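Local coordinates for protein beta-1,4-mannanase (Cellulomonas fimi, PDB 2BVY) that probably hydrolyses internal beta-1,4 linkages of mannans, this chain holding the family 26 catalytic barrel and an Ig-like domain of a longer modular enzyme, at residues T400-V405 with A449-A454; H376-A381 with T392-V397; G236-D241 with Q372-I377; R132-G137 with Q194-F199; Y215-G220 with R232-D237. All blocks are in the same frame, centred on the assembly; numbering follows the deposited sequence.

In the fold
Contacts 4 and 5 lie in the catalytic (beta/alpha)8 barrel, contacts 1 and 2 in the Ig-like domain, and contact 3 bridges the two. Along the chain, contacts 4 and 5 come first. Contact 3 starts on the loop where contact 5 ends and closes at His-376 and Ile-377, where contact 2 begins; contact 1 is last. Contacts 1 and 2, centres about 14 Å apart, touch through valines, alanines and Ile-377 inside the sandwich. Helix 190-207 of contact 4 lies between the domains: Tyr-197 and Gln-194 bond to residues of contact 5, and Glu-195 to His-376 of contacts 2 and 3, whose centres lie about 10 and 15 Å from that of contact 4.

Contact 1: residues T400-V405 with A449-A454; sequences TDVQSV and ATATTA
A classic beta bulge opens this antiparallel pairing: two residues, Gln-403 and Ser-404, stand opposite the single Thr-452, so the register slips by one between Val-402 opposite Thr-453 and Val-405 opposite Ala-451. The two strands, 402-410 and 446-453, are neighbours in the Ig-like beta sandwich. Gln-403 N sends a nearly straight bond (2.9 Å, 169°) to Thr-452 O, arriving almost head-on to that carbonyl. Thr-452 N answers to Ser-404 O at 2.8 Å, with the donor tilted out of the carbonyl plane. Where the strands part, Ala-454 N reaches Asp-401 O at 3.0 Å, in the carbonyl plane. Val-402, Val-405 and Ala-451 turn to the sandwich interior, where Val-395, Val-397 and Trp-429 meet them. Ser-404 and Thr-452 lie on the other face, OG of Ser-404 resting 3.5 Å from CB of Thr-452. At the outer end Thr-400 and Thr-453 reach tip to tip. Each hydroxyl stands anti to its own main-chain nitrogen (chi1 -173° and -172°), which aims the two OG1 atoms at one another. Their bond, Thr-400 donating, is modelled at 2.6 Å, but the place of Thr-453 OG1 is doubtful, as is its very short approach to Asp-401 O. Thr-400 OG1 also has a weak bond to Ala-455 N. A valine in place of Thr-400 would remove the hydroxyl and probably leave Ala-455 N without its weak partner and Thr-453 OG1 without its modelled one. Farther in, CG2 of Val-405, anti to its carbonyl carbon, touches CB of Ala-451 at 3.7 Å.

Contact 2: residues H376-A381 with T392-V397; sequences HIASPA and TVRVRV
His-376 and Arg-396 exchange two backbone bonds where strand segments 376-379 and 392-397 run antiparallel at 144°, their axes 4.6 Å apart, before a classic beta bulge sets Ala-378 and Ser-379 both against Arg-394. In the first pair Arg-396 N reaches His-376 O at 2.8 Å in an almost perfectly straight bond (178°). At the bulge Arg-394 O takes only weak bonds from Ala-378 N and Ser-379 N, and Arg-394 N returns to Ser-379 O at 3.1 Å. Toward the interior of the Ig-like sandwich, Ile-377 CG1 meets Val-395 CG2 at 4.0 Å, and Ala-449 packs on both. On the other face, chi1 of 60° sets the His-376 ring between its own backbone nitrogen and carbonyl carbon, bringing it over its neighbour: Arg-396 CB sits on the ring face, 3.7 Å from the centroid, in a CH-pi contact. Beyond CB the arginine chain bends away, and its NE bonds to Leu-427 O. Helix 190-207 of the barrel lies against this face and supplies Glu-195 OE1 to ND1 and Glu-202 OE2 to NE2 of His-376. A phenylalanine in place of His-376 could still lie over Arg-396 CB but would probably cost Glu-195 and Glu-202 their bonds to the ring. With an acid at each nitrogen, the imidazole is likely to be drawn toward its protonated form, which would make the domain seam partly ionic.

Contact 3: residues G236-D241 with Q372-I377; sequences GDAFVD and QPVVHI
The seam between the catalytic barrel and the Ig-like domain is closed here by Ala-238 and Phe-239, from the loop leading into strand 242-249, against Gln-372, Val-374 and His-376 at the start of the sandwich. Ala-238 CB lies 3.4 Å from Val-374 CG1, tight for two carbons. Its other neighbour is the Gln-372 side chain, which stretches out beyond CG and lays its amide alongside, Gln-372 CD 3.6 Å from Ala-238 CB. The amide NE2 of Gln-372 comes 3.3 Å from Ala-238 N, but both are donors, so no bond forms and the glutamine serves by contact alone. Strand 374-379 is an outermost strand of the Ig-like sheet, and Val-374 and His-376, two residues apart on it, both turn to the barrel side. Phe-239 comes at His-376 from the opposite direction, in an offset edge-to-face pair: the phenyl edge is toward the imidazole face, with planes at 90° and centroids 5.4 Å apart. Phe-239 CZ does the touching, 3.7 Å from His-376 NE2, which itself bonds to Glu-202; the same CZ lies 4.3 Å from Val-374 CG2. With CG anti to its carbonyl carbon (chi1 -56°), the phenyl ring leaves its loop toward the strand and passes beside Ala-238, whose CB stands over one of its faces near the rim. Arg-198, Val-201 and Glu-202 of helix 190-207 also pack against Phe-239.

Contact 4: residues R132-G137 with Q194-F199; sequences RAVLPG and QELYRF
Leu-196, Leu-135 and Pro-136 carry this wholly buried contact. Leu-196, on helix 190-207, receives two neighbours from the segment 132-137. Leu-135 crosses it at about a right angle and presses its CD2 branch onto the helix surface, 3.6 Å from Leu-196 N and 3.8 Å from Leu-196 CB; CB of Glu-195 lies a little farther off. Val-134 crosses obliquely at the other end of the leucine, CG1 meeting CD1 of Leu-196 at 3.6 Å. CG of Leu-196 stands anti to the backbone nitrogen (chi1 175°), carrying CD1 out to that valine, and Leu-144 of helix 141-157 packs on both residues. In the (beta/alpha)8 barrel, helix 190-207 links strand 168-171 to strand 213-217, and the short helix 130-134 belongs to the excursion after strand 107-111. That excursion runs into a loop from Leu-135 onward, and Pro-136 slides past Phe-199, three residues and so roughly one helical turn beyond Leu-196. CG of the proline touches the ring obliquely, 4.1 Å from Phe-199 CD1, while His-141 meets the proline and the phenylalanine alike. No hydrogen bond crosses between the segments. The charged side chains of the helix lie to one side: Arg-198 NH1 bridges to Glu-195 OE2 at 2.8 Å, in its guanidinium plane but 40° out of the carboxylate plane, while Arg-198 NE donates to Pro-235 O.

Contact 5: residues Y215-G220 with R232-D237; sequences YAWGPG and RTYPGD
The indole of Trp-217 is sandwiched: Pro-235 CD and Tyr-234 CA lie over one face, the CD atom of Pro-219 over the opposite face, and Thr-233 CG2 stands at the edge, in plane. Pro-235 CD sits almost squarely above the five-membered ring, 3.3 Å from its centroid and 8° off the normal, a close CH-pi contact. Tyr-234 CA makes a second one to the six-membered ring at 4.0 Å. The tyrosine ring approaches with its edge toward the same indole, an edge-to-face pair with centroids 5.3 Å apart and planes at 62°; CD1 does the touching, 3.8 Å from Trp-217 CZ3. The methyl of Thr-233 comes up to the indole rim, 3.3 Å from both NE1 and CZ2. Trp-217 is the last residue of strand 213-217 in the (beta/alpha)8 barrel of clan GH-A, and the segment 232-237 belongs to the loop that follows helix 227-230 and leads on to strand 242-249. The tryptophan CG lies anti to its backbone nitrogen (chi1 168°), which sends the ring out from the strand against that loop. Tyr-197 of helix 190-207 meets the indole edge-to-face, and Tyr-230 adds another ring. Just beyond the strand, Pro-219 CB touches Thr-233 CG2 at 4.0 Å. The proline side chain is about 7 Å from that of Glu-175, the predicted proton donor, and about 10 Å from that of Glu-282, the predicted nucleophile. Within the loop, Gly-236 N lies over the centre of the tyrosine ring.

Contact 1: residues T400-V405 with A449-A454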
# COMPACT_ATOMS: atom_id res chain seq x y z
N THR A 400 19.79 -13.67 2.63
CA THR A 400 20.90 -14.54 2.99
C THR A 400 21.14 -15.64 1.97
O THR A 400 20.22 -16.05 1.26
CB THR A 400 20.68 -15.19 4.37
OG1 THR A 400 21.86 -15.90 4.75
CG2 THR A 400 19.50 -16.16 4.32
N ASP A 401 22.38 -16.13 1.92
CA ASP A 401 22.76 -17.20 1.00
C ASP A 401 22.27 -18.55 1.49
O ASP A 401 22.60 -18.97 2.60
CB ASP A 401 24.28 -17.23 0.83
CG ASP A 401 24.81 -16.02 0.10
OD1 ASP A 401 24.45 -15.83 -1.08
OD2 ASP A 401 25.59 -15.25 0.71
N VAL A 402 21.49 -19.24 0.66
CA VAL A 402 20.94 -20.53 1.04
C VAL A 402 21.65 -21.70 0.38
O VAL A 402 21.96 -21.67 -0.81
CB VAL A 402 19.45 -20.61 0.65
CG1 VAL A 402 18.80 -21.81 1.33
CG2 VAL A 402 18.75 -19.33 1.03
N GLN A 403 21.91 -22.74 1.17
CA GLN A 403 22.58 -23.93 0.66
C GLN A 403 21.57 -25.06 0.47
O GLN A 403 21.72 -25.88 -0.43
CB GLN A 403 23.69 -24.39 1.60
CG GLN A 403 24.39 -25.66 1.12
CD GLN A 403 25.77 -25.86 1.72
OE1 GLN A 403 25.92 -26.04 2.93
NE2 GLN A 403 26.79 -25.83 0.87
N SER A 404 20.54 -25.09 1.32
CA SER A 404 19.53 -26.14 1.21
C SER A 404 18.24 -25.79 1.94
O SER A 404 18.24 -25.03 2.91
CB SER A 404 20.08 -27.44 1.78
OG SER A 404 20.27 -27.33 3.18
N VAL A 405 17.14 -26.36 1.46
CA VAL A 405 15.85 -26.15 2.07
C VAL A 405 15.11 -27.48 2.12
O VAL A 405 15.09 -28.22 1.13
CB VAL A 405 14.99 -25.13 1.28
CG1 VAL A 405 13.69 -24.87 2.03
CG2 VAL A 405 15.75 -23.83 1.08
N ALA A 449 9.27 -25.69 6.85
CA ALA A 449 10.40 -25.58 5.95
C ALA A 449 11.63 -25.16 6.74
O ALA A 449 11.57 -24.26 7.58
CB ALA A 449 10.10 -24.57 4.86
N THR A 450 12.75 -25.83 6.47
CA THR A 450 14.01 -25.53 7.13
C THR A 450 15.06 -25.24 6.07
O THR A 450 15.32 -26.05 5.19
CB THR A 450 14.49 -26.72 7.99
OG1 THR A 450 13.53 -26.98 9.02
CG2 THR A 450 15.84 -26.41 8.61
N ALA A 451 15.67 -24.06 6.17
CA ALA A 451 16.68 -23.65 5.20
C ALA A 451 18.01 -23.40 5.88
O ALA A 451 18.12 -22.58 6.79
CB ALA A 451 16.22 -22.39 4.48
N THR A 452 19.03 -24.13 5.43
CA THR A 452 20.37 -23.97 5.99
C THR A 452 21.01 -22.82 5.23
O THR A 452 21.32 -22.93 4.05
CB THR A 452 21.19 -25.26 5.81
OG1 THR A 452 20.61 -26.30 6.60
CG2 THR A 452 22.64 -25.04 6.25
N THR A 453 21.21 -21.71 5.94
CA THR A 453 21.77 -20.51 5.33
C THR A 453 22.94 -19.90 6.09
O THR A 453 23.25 -20.29 7.21
CB THR A 453 20.68 -19.43 5.20
OG1 THR A 453 21.19 -18.34 4.43
CG2 THR A 453 20.28 -18.92 6.57
N ALA A 454 23.57 -18.92 5.45
CA ALA A 454 24.71 -18.20 6.02
C ALA A 454 24.31 -17.55 7.34
O ALA A 454 25.14 -17.38 8.24
CB ALA A 454 25.20 -17.14 5.04

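Contact 2: residues H376-A381 with T392-V397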
# COMPACT_ATOMS: atom_id res chain seq x y z
N HIS A 376 9.68 -17.92 4.20
CA HIS A 376 8.24 -18.11 4.28
C HIS A 376 7.82 -19.06 3.16
O HIS A 376 8.47 -19.15 2.12
CB HIS A 376 7.50 -16.76 4.21
CG HIS A 376 7.76 -15.97 2.96
ND1 HIS A 376 6.90 -15.97 1.89
CD2 HIS A 376 8.76 -15.11 2.64
CE1 HIS A 376 7.35 -15.15 0.96
NE2 HIS A 376 8.48 -14.62 1.39
N ILE A 377 6.74 -19.79 3.40
CA ILE A 377 6.24 -20.75 2.43
C ILE A 377 5.13 -20.10 1.60
O ILE A 377 4.04 -19.83 2.11
CB ILE A 377 5.72 -22.02 3.16
CG1 ILE A 377 6.89 -22.69 3.90
CG2 ILE A 377 5.10 -23.00 2.17
CD1 ILE A 377 6.47 -23.72 4.94
N ALA A 378 5.42 -19.83 0.33
CA ALA A 378 4.46 -19.20 -0.57
C ALA A 378 3.29 -20.13 -0.92
O ALA A 378 2.18 -19.66 -1.19
CB ALA A 378 5.17 -18.72 -1.83
N SER A 379 3.54 -21.44 -0.94
CA SER A 379 2.46 -22.39 -1.22
C SER A 379 2.83 -23.77 -0.69
O SER A 379 3.92 -24.27 -0.95
CB SER A 379 2.14 -22.46 -2.72
OG SER A 379 3.23 -22.94 -3.47
N PRO A 380 1.93 -24.39 0.09
CA PRO A 380 0.62 -23.83 0.47
C PRO A 380 0.74 -22.78 1.58
O PRO A 380 1.46 -22.97 2.56
CB PRO A 380 -0.14 -25.07 0.93
CG PRO A 380 0.93 -25.88 1.59
CD PRO A 380 2.11 -25.74 0.65
N ALA A 381 0.02 -21.68 1.40
CA ALA A 381 0.04 -20.60 2.37
C ALA A 381 -0.67 -21.03 3.66
O ALA A 381 -1.60 -21.84 3.64
CB ALA A 381 -0.65 -19.38 1.79
N THR A 392 2.72 -27.83 -5.89
CA THR A 392 4.13 -27.53 -5.78
C THR A 392 4.33 -26.74 -4.50
O THR A 392 3.58 -25.79 -4.23
CB THR A 392 4.63 -26.67 -6.96
OG1 THR A 392 4.19 -27.24 -8.19
CG2 THR A 392 6.15 -26.59 -6.95
N VAL A 393 5.31 -27.13 -3.70
CA VAL A 393 5.60 -26.42 -2.47
C VAL A 393 6.72 -25.45 -2.82
O VAL A 393 7.75 -25.87 -3.34
CB VAL A 393 6.10 -27.37 -1.34
CG1 VAL A 393 6.52 -26.56 -0.13
CG2 VAL A 393 5.00 -28.34 -0.95
N ARG A 394 6.51 -24.16 -2.56
CA ARG A 394 7.55 -23.18 -2.83
C ARG A 394 7.88 -22.38 -1.59
O ARG A 394 7.00 -21.88 -0.89
CB ARG A 394 7.17 -22.24 -3.98
CG ARG A 394 5.71 -22.24 -4.34
CD ARG A 394 5.49 -21.76 -5.76
NE ARG A 394 4.35 -22.46 -6.34
CZ ARG A 394 4.11 -22.54 -7.64
NH1 ARG A 394 4.93 -21.97 -8.51
NH2 ARG A 394 3.07 -23.23 -8.08
N VAL A 395 9.17 -22.28 -1.32
CA VAL A 395 9.67 -21.57 -0.16
C VAL A 395 10.56 -20.42 -0.59
O VAL A 395 11.38 -20.54 -1.50
CB VAL A 395 10.49 -22.52 0.73
CG1 VAL A 395 11.05 -21.75 1.92
CG2 VAL A 395 9.61 -23.67 1.20
N ARG A 396 10.37 -19.28 0.08
CA ARG A 396 11.17 -18.11 -0.23
C ARG A 396 12.16 -17.89 0.90
O ARG A 396 11.79 -17.92 2.08
CB ARG A 396 10.28 -16.87 -0.36
CG ARG A 396 10.74 -15.88 -1.43
CD ARG A 396 12.04 -15.17 -1.09
NE ARG A 396 12.88 -15.05 -2.27
CZ ARG A 396 13.80 -14.10 -2.46
NH1 ARG A 396 14.00 -13.17 -1.55
NH2 ARG A 396 14.53 -14.10 -3.57
N VAL A 397 13.42 -17.69 0.54
CA VAL A 397 14.45 -17.42 1.53
C VAL A 397 15.21 -16.21 1.00
O VAL A 397 15.85 -16.28 -0.04
CB VAL A 397 15.45 -18.60 1.68
CG1 VAL A 397 16.38 -18.31 2.84
CG2 VAL A 397 14.70 -19.90 1.92

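Contact 3: residues G236-D241 with Q372-I377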
# COMPACT_ATOMS: atom_id res chain seq x y z
N GLY A 236 4.70 -8.51 7.67
CA GLY A 236 5.98 -8.75 8.34
C GLY A 236 6.95 -7.58 8.22
O GLY A 236 6.92 -6.84 7.23
N ASP A 237 7.82 -7.42 9.22
CA ASP A 237 8.78 -6.32 9.21
C ASP A 237 9.61 -6.23 7.94
O ASP A 237 9.97 -5.14 7.50
CB ASP A 237 9.73 -6.40 10.42
CG ASP A 237 9.00 -6.36 11.75
OD1 ASP A 237 7.93 -5.72 11.82
OD2 ASP A 237 9.49 -6.97 12.74
N ALA A 238 9.91 -7.37 7.33
CA ALA A 238 10.73 -7.38 6.12
C ALA A 238 9.97 -6.98 4.86
O ALA A 238 10.56 -6.88 3.78
CB ALA A 238 11.33 -8.77 5.92
N PHE A 239 8.67 -6.71 4.98
CA PHE A 239 7.87 -6.37 3.80
C PHE A 239 7.13 -5.05 3.83
O PHE A 239 6.58 -4.63 2.81
CB PHE A 239 6.86 -7.50 3.54
CG PHE A 239 7.50 -8.85 3.38
CD1 PHE A 239 8.10 -9.21 2.18
CD2 PHE A 239 7.54 -9.73 4.45
CE1 PHE A 239 8.73 -10.44 2.04
CE2 PHE A 239 8.17 -10.96 4.32
CZ PHE A 239 8.77 -11.32 3.12
N VAL A 240 7.11 -4.38 4.98
CA VAL A 240 6.39 -3.13 5.11
C VAL A 240 7.23 -1.97 5.62
O VAL A 240 7.97 -2.11 6.59
CB VAL A 240 5.18 -3.30 6.07
CG1 VAL A 240 4.37 -2.00 6.15
CG2 VAL A 240 4.31 -4.46 5.61
N ASP A 241 7.10 -0.82 4.96
CA ASP A 241 7.82 0.40 5.35
C ASP A 241 6.87 1.36 6.05
O ASP A 241 7.25 2.05 7.00
CB ASP A 241 8.41 1.12 4.13
CG ASP A 241 9.56 0.37 3.50
OD1 ASP A 241 10.50 0.01 4.25
OD2 ASP A 241 9.54 0.17 2.27
N GLN A 372 17.05 -8.04 6.35
CA GLN A 372 16.89 -9.07 7.37
C GLN A 372 16.55 -10.42 6.73
O GLN A 372 15.75 -10.49 5.79
CB GLN A 372 15.80 -8.67 8.37
CG GLN A 372 14.43 -8.46 7.73
CD GLN A 372 13.38 -7.98 8.73
OE1 GLN A 372 13.01 -8.70 9.67
NE2 GLN A 372 12.89 -6.76 8.53
N PRO A 373 17.16 -11.51 7.23
CA PRO A 373 16.91 -12.85 6.70
C PRO A 373 15.48 -13.27 6.99
O PRO A 373 14.99 -13.11 8.11
CB PRO A 373 17.92 -13.72 7.44
CG PRO A 373 19.05 -12.77 7.71
CD PRO A 373 18.31 -11.53 8.15
N VAL A 374 14.81 -13.80 5.98
CA VAL A 374 13.43 -14.25 6.13
C VAL A 374 13.20 -15.49 5.31
O VAL A 374 13.84 -15.72 4.29
CB VAL A 374 12.40 -13.19 5.66
CG1 VAL A 374 12.47 -11.96 6.55
CG2 VAL A 374 12.65 -12.83 4.21
N VAL A 375 12.26 -16.30 5.78
CA VAL A 375 11.89 -17.51 5.10
C VAL A 375 10.39 -17.65 5.29
O VAL A 375 9.88 -17.48 6.40
CB VAL A 375 12.60 -18.76 5.67
CG1 VAL A 375 12.30 -18.90 7.16
CG2 VAL A 375 12.15 -20.01 4.92
N HIS A 376 9.68 -17.92 4.20
CA HIS A 376 8.24 -18.11 4.28
C HIS A 376 7.82 -19.06 3.16
O HIS A 376 8.47 -19.15 2.12
CB HIS A 376 7.50 -16.76 4.21
CG HIS A 376 7.76 -15.97 2.96
ND1 HIS A 376 6.90 -15.97 1.89
CD2 HIS A 376 8.76 -15.11 2.64
CE1 HIS A 376 7.35 -15.15 0.96
NE2 HIS A 376 8.48 -14.62 1.39
N ILE A 377 6.74 -19.79 3.40
CA ILE A 377 6.24 -20.75 2.43
C ILE A 377 5.13 -20.10 1.60
O ILE A 377 4.04 -19.83 2.11
CB ILE A 377 5.72 -22.02 3.16
CG1 ILE A 377 6.89 -22.69 3.90
CG2 ILE A 377 5.10 -23.00 2.17
CD1 ILE A 377 6.47 -23.72 4.94

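Contact 4: residues R132-G137 with Q194-F199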
# COMPACT_ATOMS: atom_id res chain seq x y z
N ARG A 132 -7.14 -16.45 -4.31
CA ARG A 132 -6.45 -17.74 -4.33
C ARG A 132 -6.00 -18.09 -5.74
O ARG A 132 -4.97 -18.73 -5.93
CB ARG A 132 -7.36 -18.84 -3.76
CG ARG A 132 -7.89 -18.53 -2.34
CD ARG A 132 -8.45 -19.77 -1.65
NE ARG A 132 -8.88 -19.50 -0.28
CZ ARG A 132 -10.07 -19.02 0.06
NH1 ARG A 132 -10.98 -18.75 -0.87
NH2 ARG A 132 -10.36 -18.80 1.33
N ALA A 133 -6.76 -17.67 -6.74
CA ALA A 133 -6.42 -17.94 -8.14
C ALA A 133 -5.16 -17.17 -8.54
O ALA A 133 -4.43 -17.57 -9.45
CB ALA A 133 -7.58 -17.54 -9.05
N VAL A 134 -4.92 -16.06 -7.85
CA VAL A 134 -3.79 -15.20 -8.15
C VAL A 134 -2.52 -15.53 -7.35
O VAL A 134 -1.43 -15.07 -7.69
CB VAL A 134 -4.23 -13.72 -7.96
CG1 VAL A 134 -3.23 -12.94 -7.15
CG2 VAL A 134 -4.45 -13.08 -9.32
N LEU A 135 -2.65 -16.32 -6.30
CA LEU A 135 -1.49 -16.70 -5.49
C LEU A 135 -0.53 -17.59 -6.28
O LEU A 135 -0.92 -18.19 -7.29
CB LEU A 135 -1.94 -17.48 -4.24
CG LEU A 135 -2.60 -16.71 -3.10
CD1 LEU A 135 -3.14 -17.70 -2.08
CD2 LEU A 135 -1.60 -15.76 -2.46
N PRO A 136 0.73 -17.67 -5.85
CA PRO A 136 1.69 -18.52 -6.55
C PRO A 136 1.10 -19.93 -6.69
O PRO A 136 0.62 -20.50 -5.71
CB PRO A 136 2.91 -18.48 -5.64
CG PRO A 136 2.87 -17.07 -5.12
CD PRO A 136 1.40 -16.91 -4.78
N GLY A 137 1.12 -20.47 -7.91
CA GLY A 137 0.58 -21.79 -8.14
C GLY A 137 -0.89 -21.76 -8.51
O GLY A 137 -1.48 -22.80 -8.83
N GLN A 194 -1.07 -12.73 3.34
CA GLN A 194 0.33 -12.45 3.58
C GLN A 194 1.21 -12.91 2.43
O GLN A 194 2.16 -12.23 2.05
CB GLN A 194 0.79 -13.10 4.89
CG GLN A 194 0.23 -12.43 6.14
CD GLN A 194 0.41 -13.29 7.37
OE1 GLN A 194 0.20 -14.49 7.31
NE2 GLN A 194 0.78 -12.68 8.49
N GLU A 195 0.91 -14.08 1.87
CA GLU A 195 1.73 -14.56 0.77
C GLU A 195 1.51 -13.70 -0.46
O GLU A 195 2.45 -13.44 -1.22
CB GLU A 195 1.46 -16.04 0.48
CG GLU A 195 1.92 -16.99 1.61
CD GLU A 195 3.33 -16.68 2.14
OE1 GLU A 195 4.22 -16.39 1.32
OE2 GLU A 195 3.55 -16.76 3.36
N LEU A 196 0.28 -13.24 -0.66
CA LEU A 196 0.00 -12.37 -1.81
C LEU A 196 0.83 -11.09 -1.68
O LEU A 196 1.52 -10.68 -2.62
CB LEU A 196 -1.48 -12.01 -1.88
CG LEU A 196 -1.89 -11.01 -2.97
CD1 LEU A 196 -1.43 -11.52 -4.33
CD2 LEU A 196 -3.40 -10.82 -2.95
N TYR A 197 0.77 -10.47 -0.51
CA TYR A 197 1.52 -9.23 -0.29
C TYR A 197 3.03 -9.49 -0.39
O TYR A 197 3.75 -8.76 -1.07
CB TYR A 197 1.14 -8.62 1.06
CG TYR A 197 1.61 -7.19 1.25
CD1 TYR A 197 2.94 -6.91 1.58
CD2 TYR A 197 0.74 -6.11 1.04
CE1 TYR A 197 3.39 -5.60 1.70
CE2 TYR A 197 1.19 -4.80 1.15
CZ TYR A 197 2.52 -4.55 1.48
OH TYR A 197 2.97 -3.26 1.58
N ARG A 198 3.50 -10.55 0.27
CA ARG A 198 4.93 -10.88 0.23
C ARG A 198 5.41 -11.14 -1.21
O ARG A 198 6.46 -10.65 -1.61
CB ARG A 198 5.22 -12.10 1.11
CG ARG A 198 5.08 -11.82 2.59
CD ARG A 198 5.01 -13.10 3.41
NE ARG A 198 4.82 -12.82 4.83
CZ ARG A 198 4.45 -13.72 5.74
NH1 ARG A 198 4.22 -14.98 5.39
NH2 ARG A 198 4.32 -13.37 7.01
N PHE A 199 4.63 -11.90 -1.98
CA PHE A 199 5.02 -12.18 -3.36
C PHE A 199 5.11 -10.89 -4.16
O PHE A 199 6.01 -10.72 -4.99
CB PHE A 199 4.00 -13.10 -4.04
CG PHE A 199 4.17 -13.16 -5.53
CD1 PHE A 199 5.22 -13.89 -6.09
CD2 PHE A 199 3.33 -12.44 -6.37
CE1 PHE A 199 5.43 -13.89 -7.46
CE2 PHE A 199 3.53 -12.43 -7.74
CZ PHE A 199 4.58 -13.16 -8.29

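Contact 5: residues Y215-G220 with R232-D237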
# COMPACT_ATOMS: atom_id res chain seq x y z
N TYR A 215 7.04 0.51 0.57
CA TYR A 215 5.83 -0.29 0.66
C TYR A 215 4.93 0.05 1.84
O TYR A 215 5.36 0.09 2.99
CB TYR A 215 6.21 -1.77 0.67
CG TYR A 215 6.88 -2.19 -0.62
CD1 TYR A 215 8.25 -2.03 -0.80
CD2 TYR A 215 6.13 -2.68 -1.68
CE1 TYR A 215 8.86 -2.35 -2.02
CE2 TYR A 215 6.72 -3.00 -2.90
CZ TYR A 215 8.08 -2.83 -3.06
OH TYR A 215 8.65 -3.17 -4.27
N ALA A 216 3.66 0.31 1.53
CA ALA A 216 2.69 0.64 2.56
C ALA A 216 1.68 -0.47 2.70
O ALA A 216 1.29 -1.11 1.71
CB ALA A 216 1.98 1.95 2.21
N TRP A 217 1.24 -0.70 3.93
CA TRP A 217 0.26 -1.72 4.23
C TRP A 217 -0.78 -1.14 5.18
O TRP A 217 -0.46 -0.70 6.29
CB TRP A 217 0.96 -2.93 4.87
CG TRP A 217 0.02 -3.90 5.49
CD1 TRP A 217 -0.70 -4.88 4.85
CD2 TRP A 217 -0.33 -3.98 6.87
NE1 TRP A 217 -1.47 -5.57 5.76
CE2 TRP A 217 -1.26 -5.04 7.01
CE3 TRP A 217 0.06 -3.27 8.01
CZ2 TRP A 217 -1.81 -5.39 8.24
CZ3 TRP A 217 -0.49 -3.62 9.24
CH2 TRP A 217 -1.41 -4.67 9.34
N GLY A 218 -2.03 -1.13 4.74
CA GLY A 218 -3.10 -0.60 5.55
C GLY A 218 -4.30 -1.52 5.42
O GLY A 218 -5.03 -1.43 4.44
N PRO A 219 -4.52 -2.41 6.40
CA PRO A 219 -5.62 -3.38 6.42
C PRO A 219 -7.02 -2.78 6.51
O PRO A 219 -8.00 -3.47 6.26
CB PRO A 219 -5.29 -4.23 7.62
CG PRO A 219 -4.75 -3.20 8.58
CD PRO A 219 -3.80 -2.44 7.69
N GLY A 220 -7.13 -1.51 6.89
CA GLY A 220 -8.44 -0.90 7.00
C GLY A 220 -8.56 0.07 8.16
O GLY A 220 -7.62 0.83 8.43
N ARG A 232 -3.24 -9.03 12.52
CA ARG A 232 -3.55 -10.40 12.11
C ARG A 232 -3.18 -10.69 10.67
O ARG A 232 -2.83 -11.81 10.30
CB ARG A 232 -5.04 -10.69 12.31
CG ARG A 232 -5.54 -11.94 11.60
CD ARG A 232 -6.80 -12.46 12.25
NE ARG A 232 -7.73 -11.37 12.53
CZ ARG A 232 -8.82 -11.50 13.29
NH1 ARG A 232 -9.12 -12.66 13.84
NH2 ARG A 232 -9.61 -10.45 13.50
N THR A 233 -3.21 -9.64 9.85
CA THR A 233 -2.92 -9.76 8.44
C THR A 233 -1.55 -9.17 8.06
O THR A 233 -1.13 -9.21 6.91
CB THR A 233 -4.07 -9.06 7.68
OG1 THR A 233 -4.65 -9.98 6.76
CG2 THR A 233 -3.60 -7.81 6.99
N TYR A 234 -0.85 -8.63 9.05
CA TYR A 234 0.46 -8.01 8.86
C TYR A 234 1.46 -8.86 8.07
O TYR A 234 1.81 -9.97 8.46
CB TYR A 234 1.05 -7.66 10.23
CG TYR A 234 2.38 -6.96 10.18
CD1 TYR A 234 2.55 -5.81 9.40
CD2 TYR A 234 3.46 -7.41 10.93
CE1 TYR A 234 3.76 -5.14 9.37
CE2 TYR A 234 4.68 -6.75 10.92
CZ TYR A 234 4.82 -5.61 10.14
OH TYR A 234 6.01 -4.94 10.12
N PRO A 235 1.95 -8.33 6.94
CA PRO A 235 2.92 -9.02 6.08
C PRO A 235 4.26 -9.35 6.73
O PRO A 235 4.90 -10.34 6.36
CB PRO A 235 3.07 -8.07 4.89
CG PRO A 235 1.73 -7.43 4.82
CD PRO A 235 1.46 -7.11 6.27
N GLY A 236 4.70 -8.51 7.67
CA GLY A 236 5.98 -8.75 8.34
C GLY A 236 6.95 -7.58 8.22
O GLY A 236 6.92 -6.84 7.23
N ASP A 237 7.82 -7.42 9.22
CA ASP A 237 8.78 -6.32 9.21
C ASP A 237 9.61 -6.23 7.94
O ASP A 237 9.97 -5.14 7.50
CB ASP A 237 9.73 -6.40 10.42
CG ASP A 237 9.00 -6.36 11.75
OD1 ASP A 237 7.93 -5.72 11.82
OD2 ASP A 237 9.49 -6.97 12.74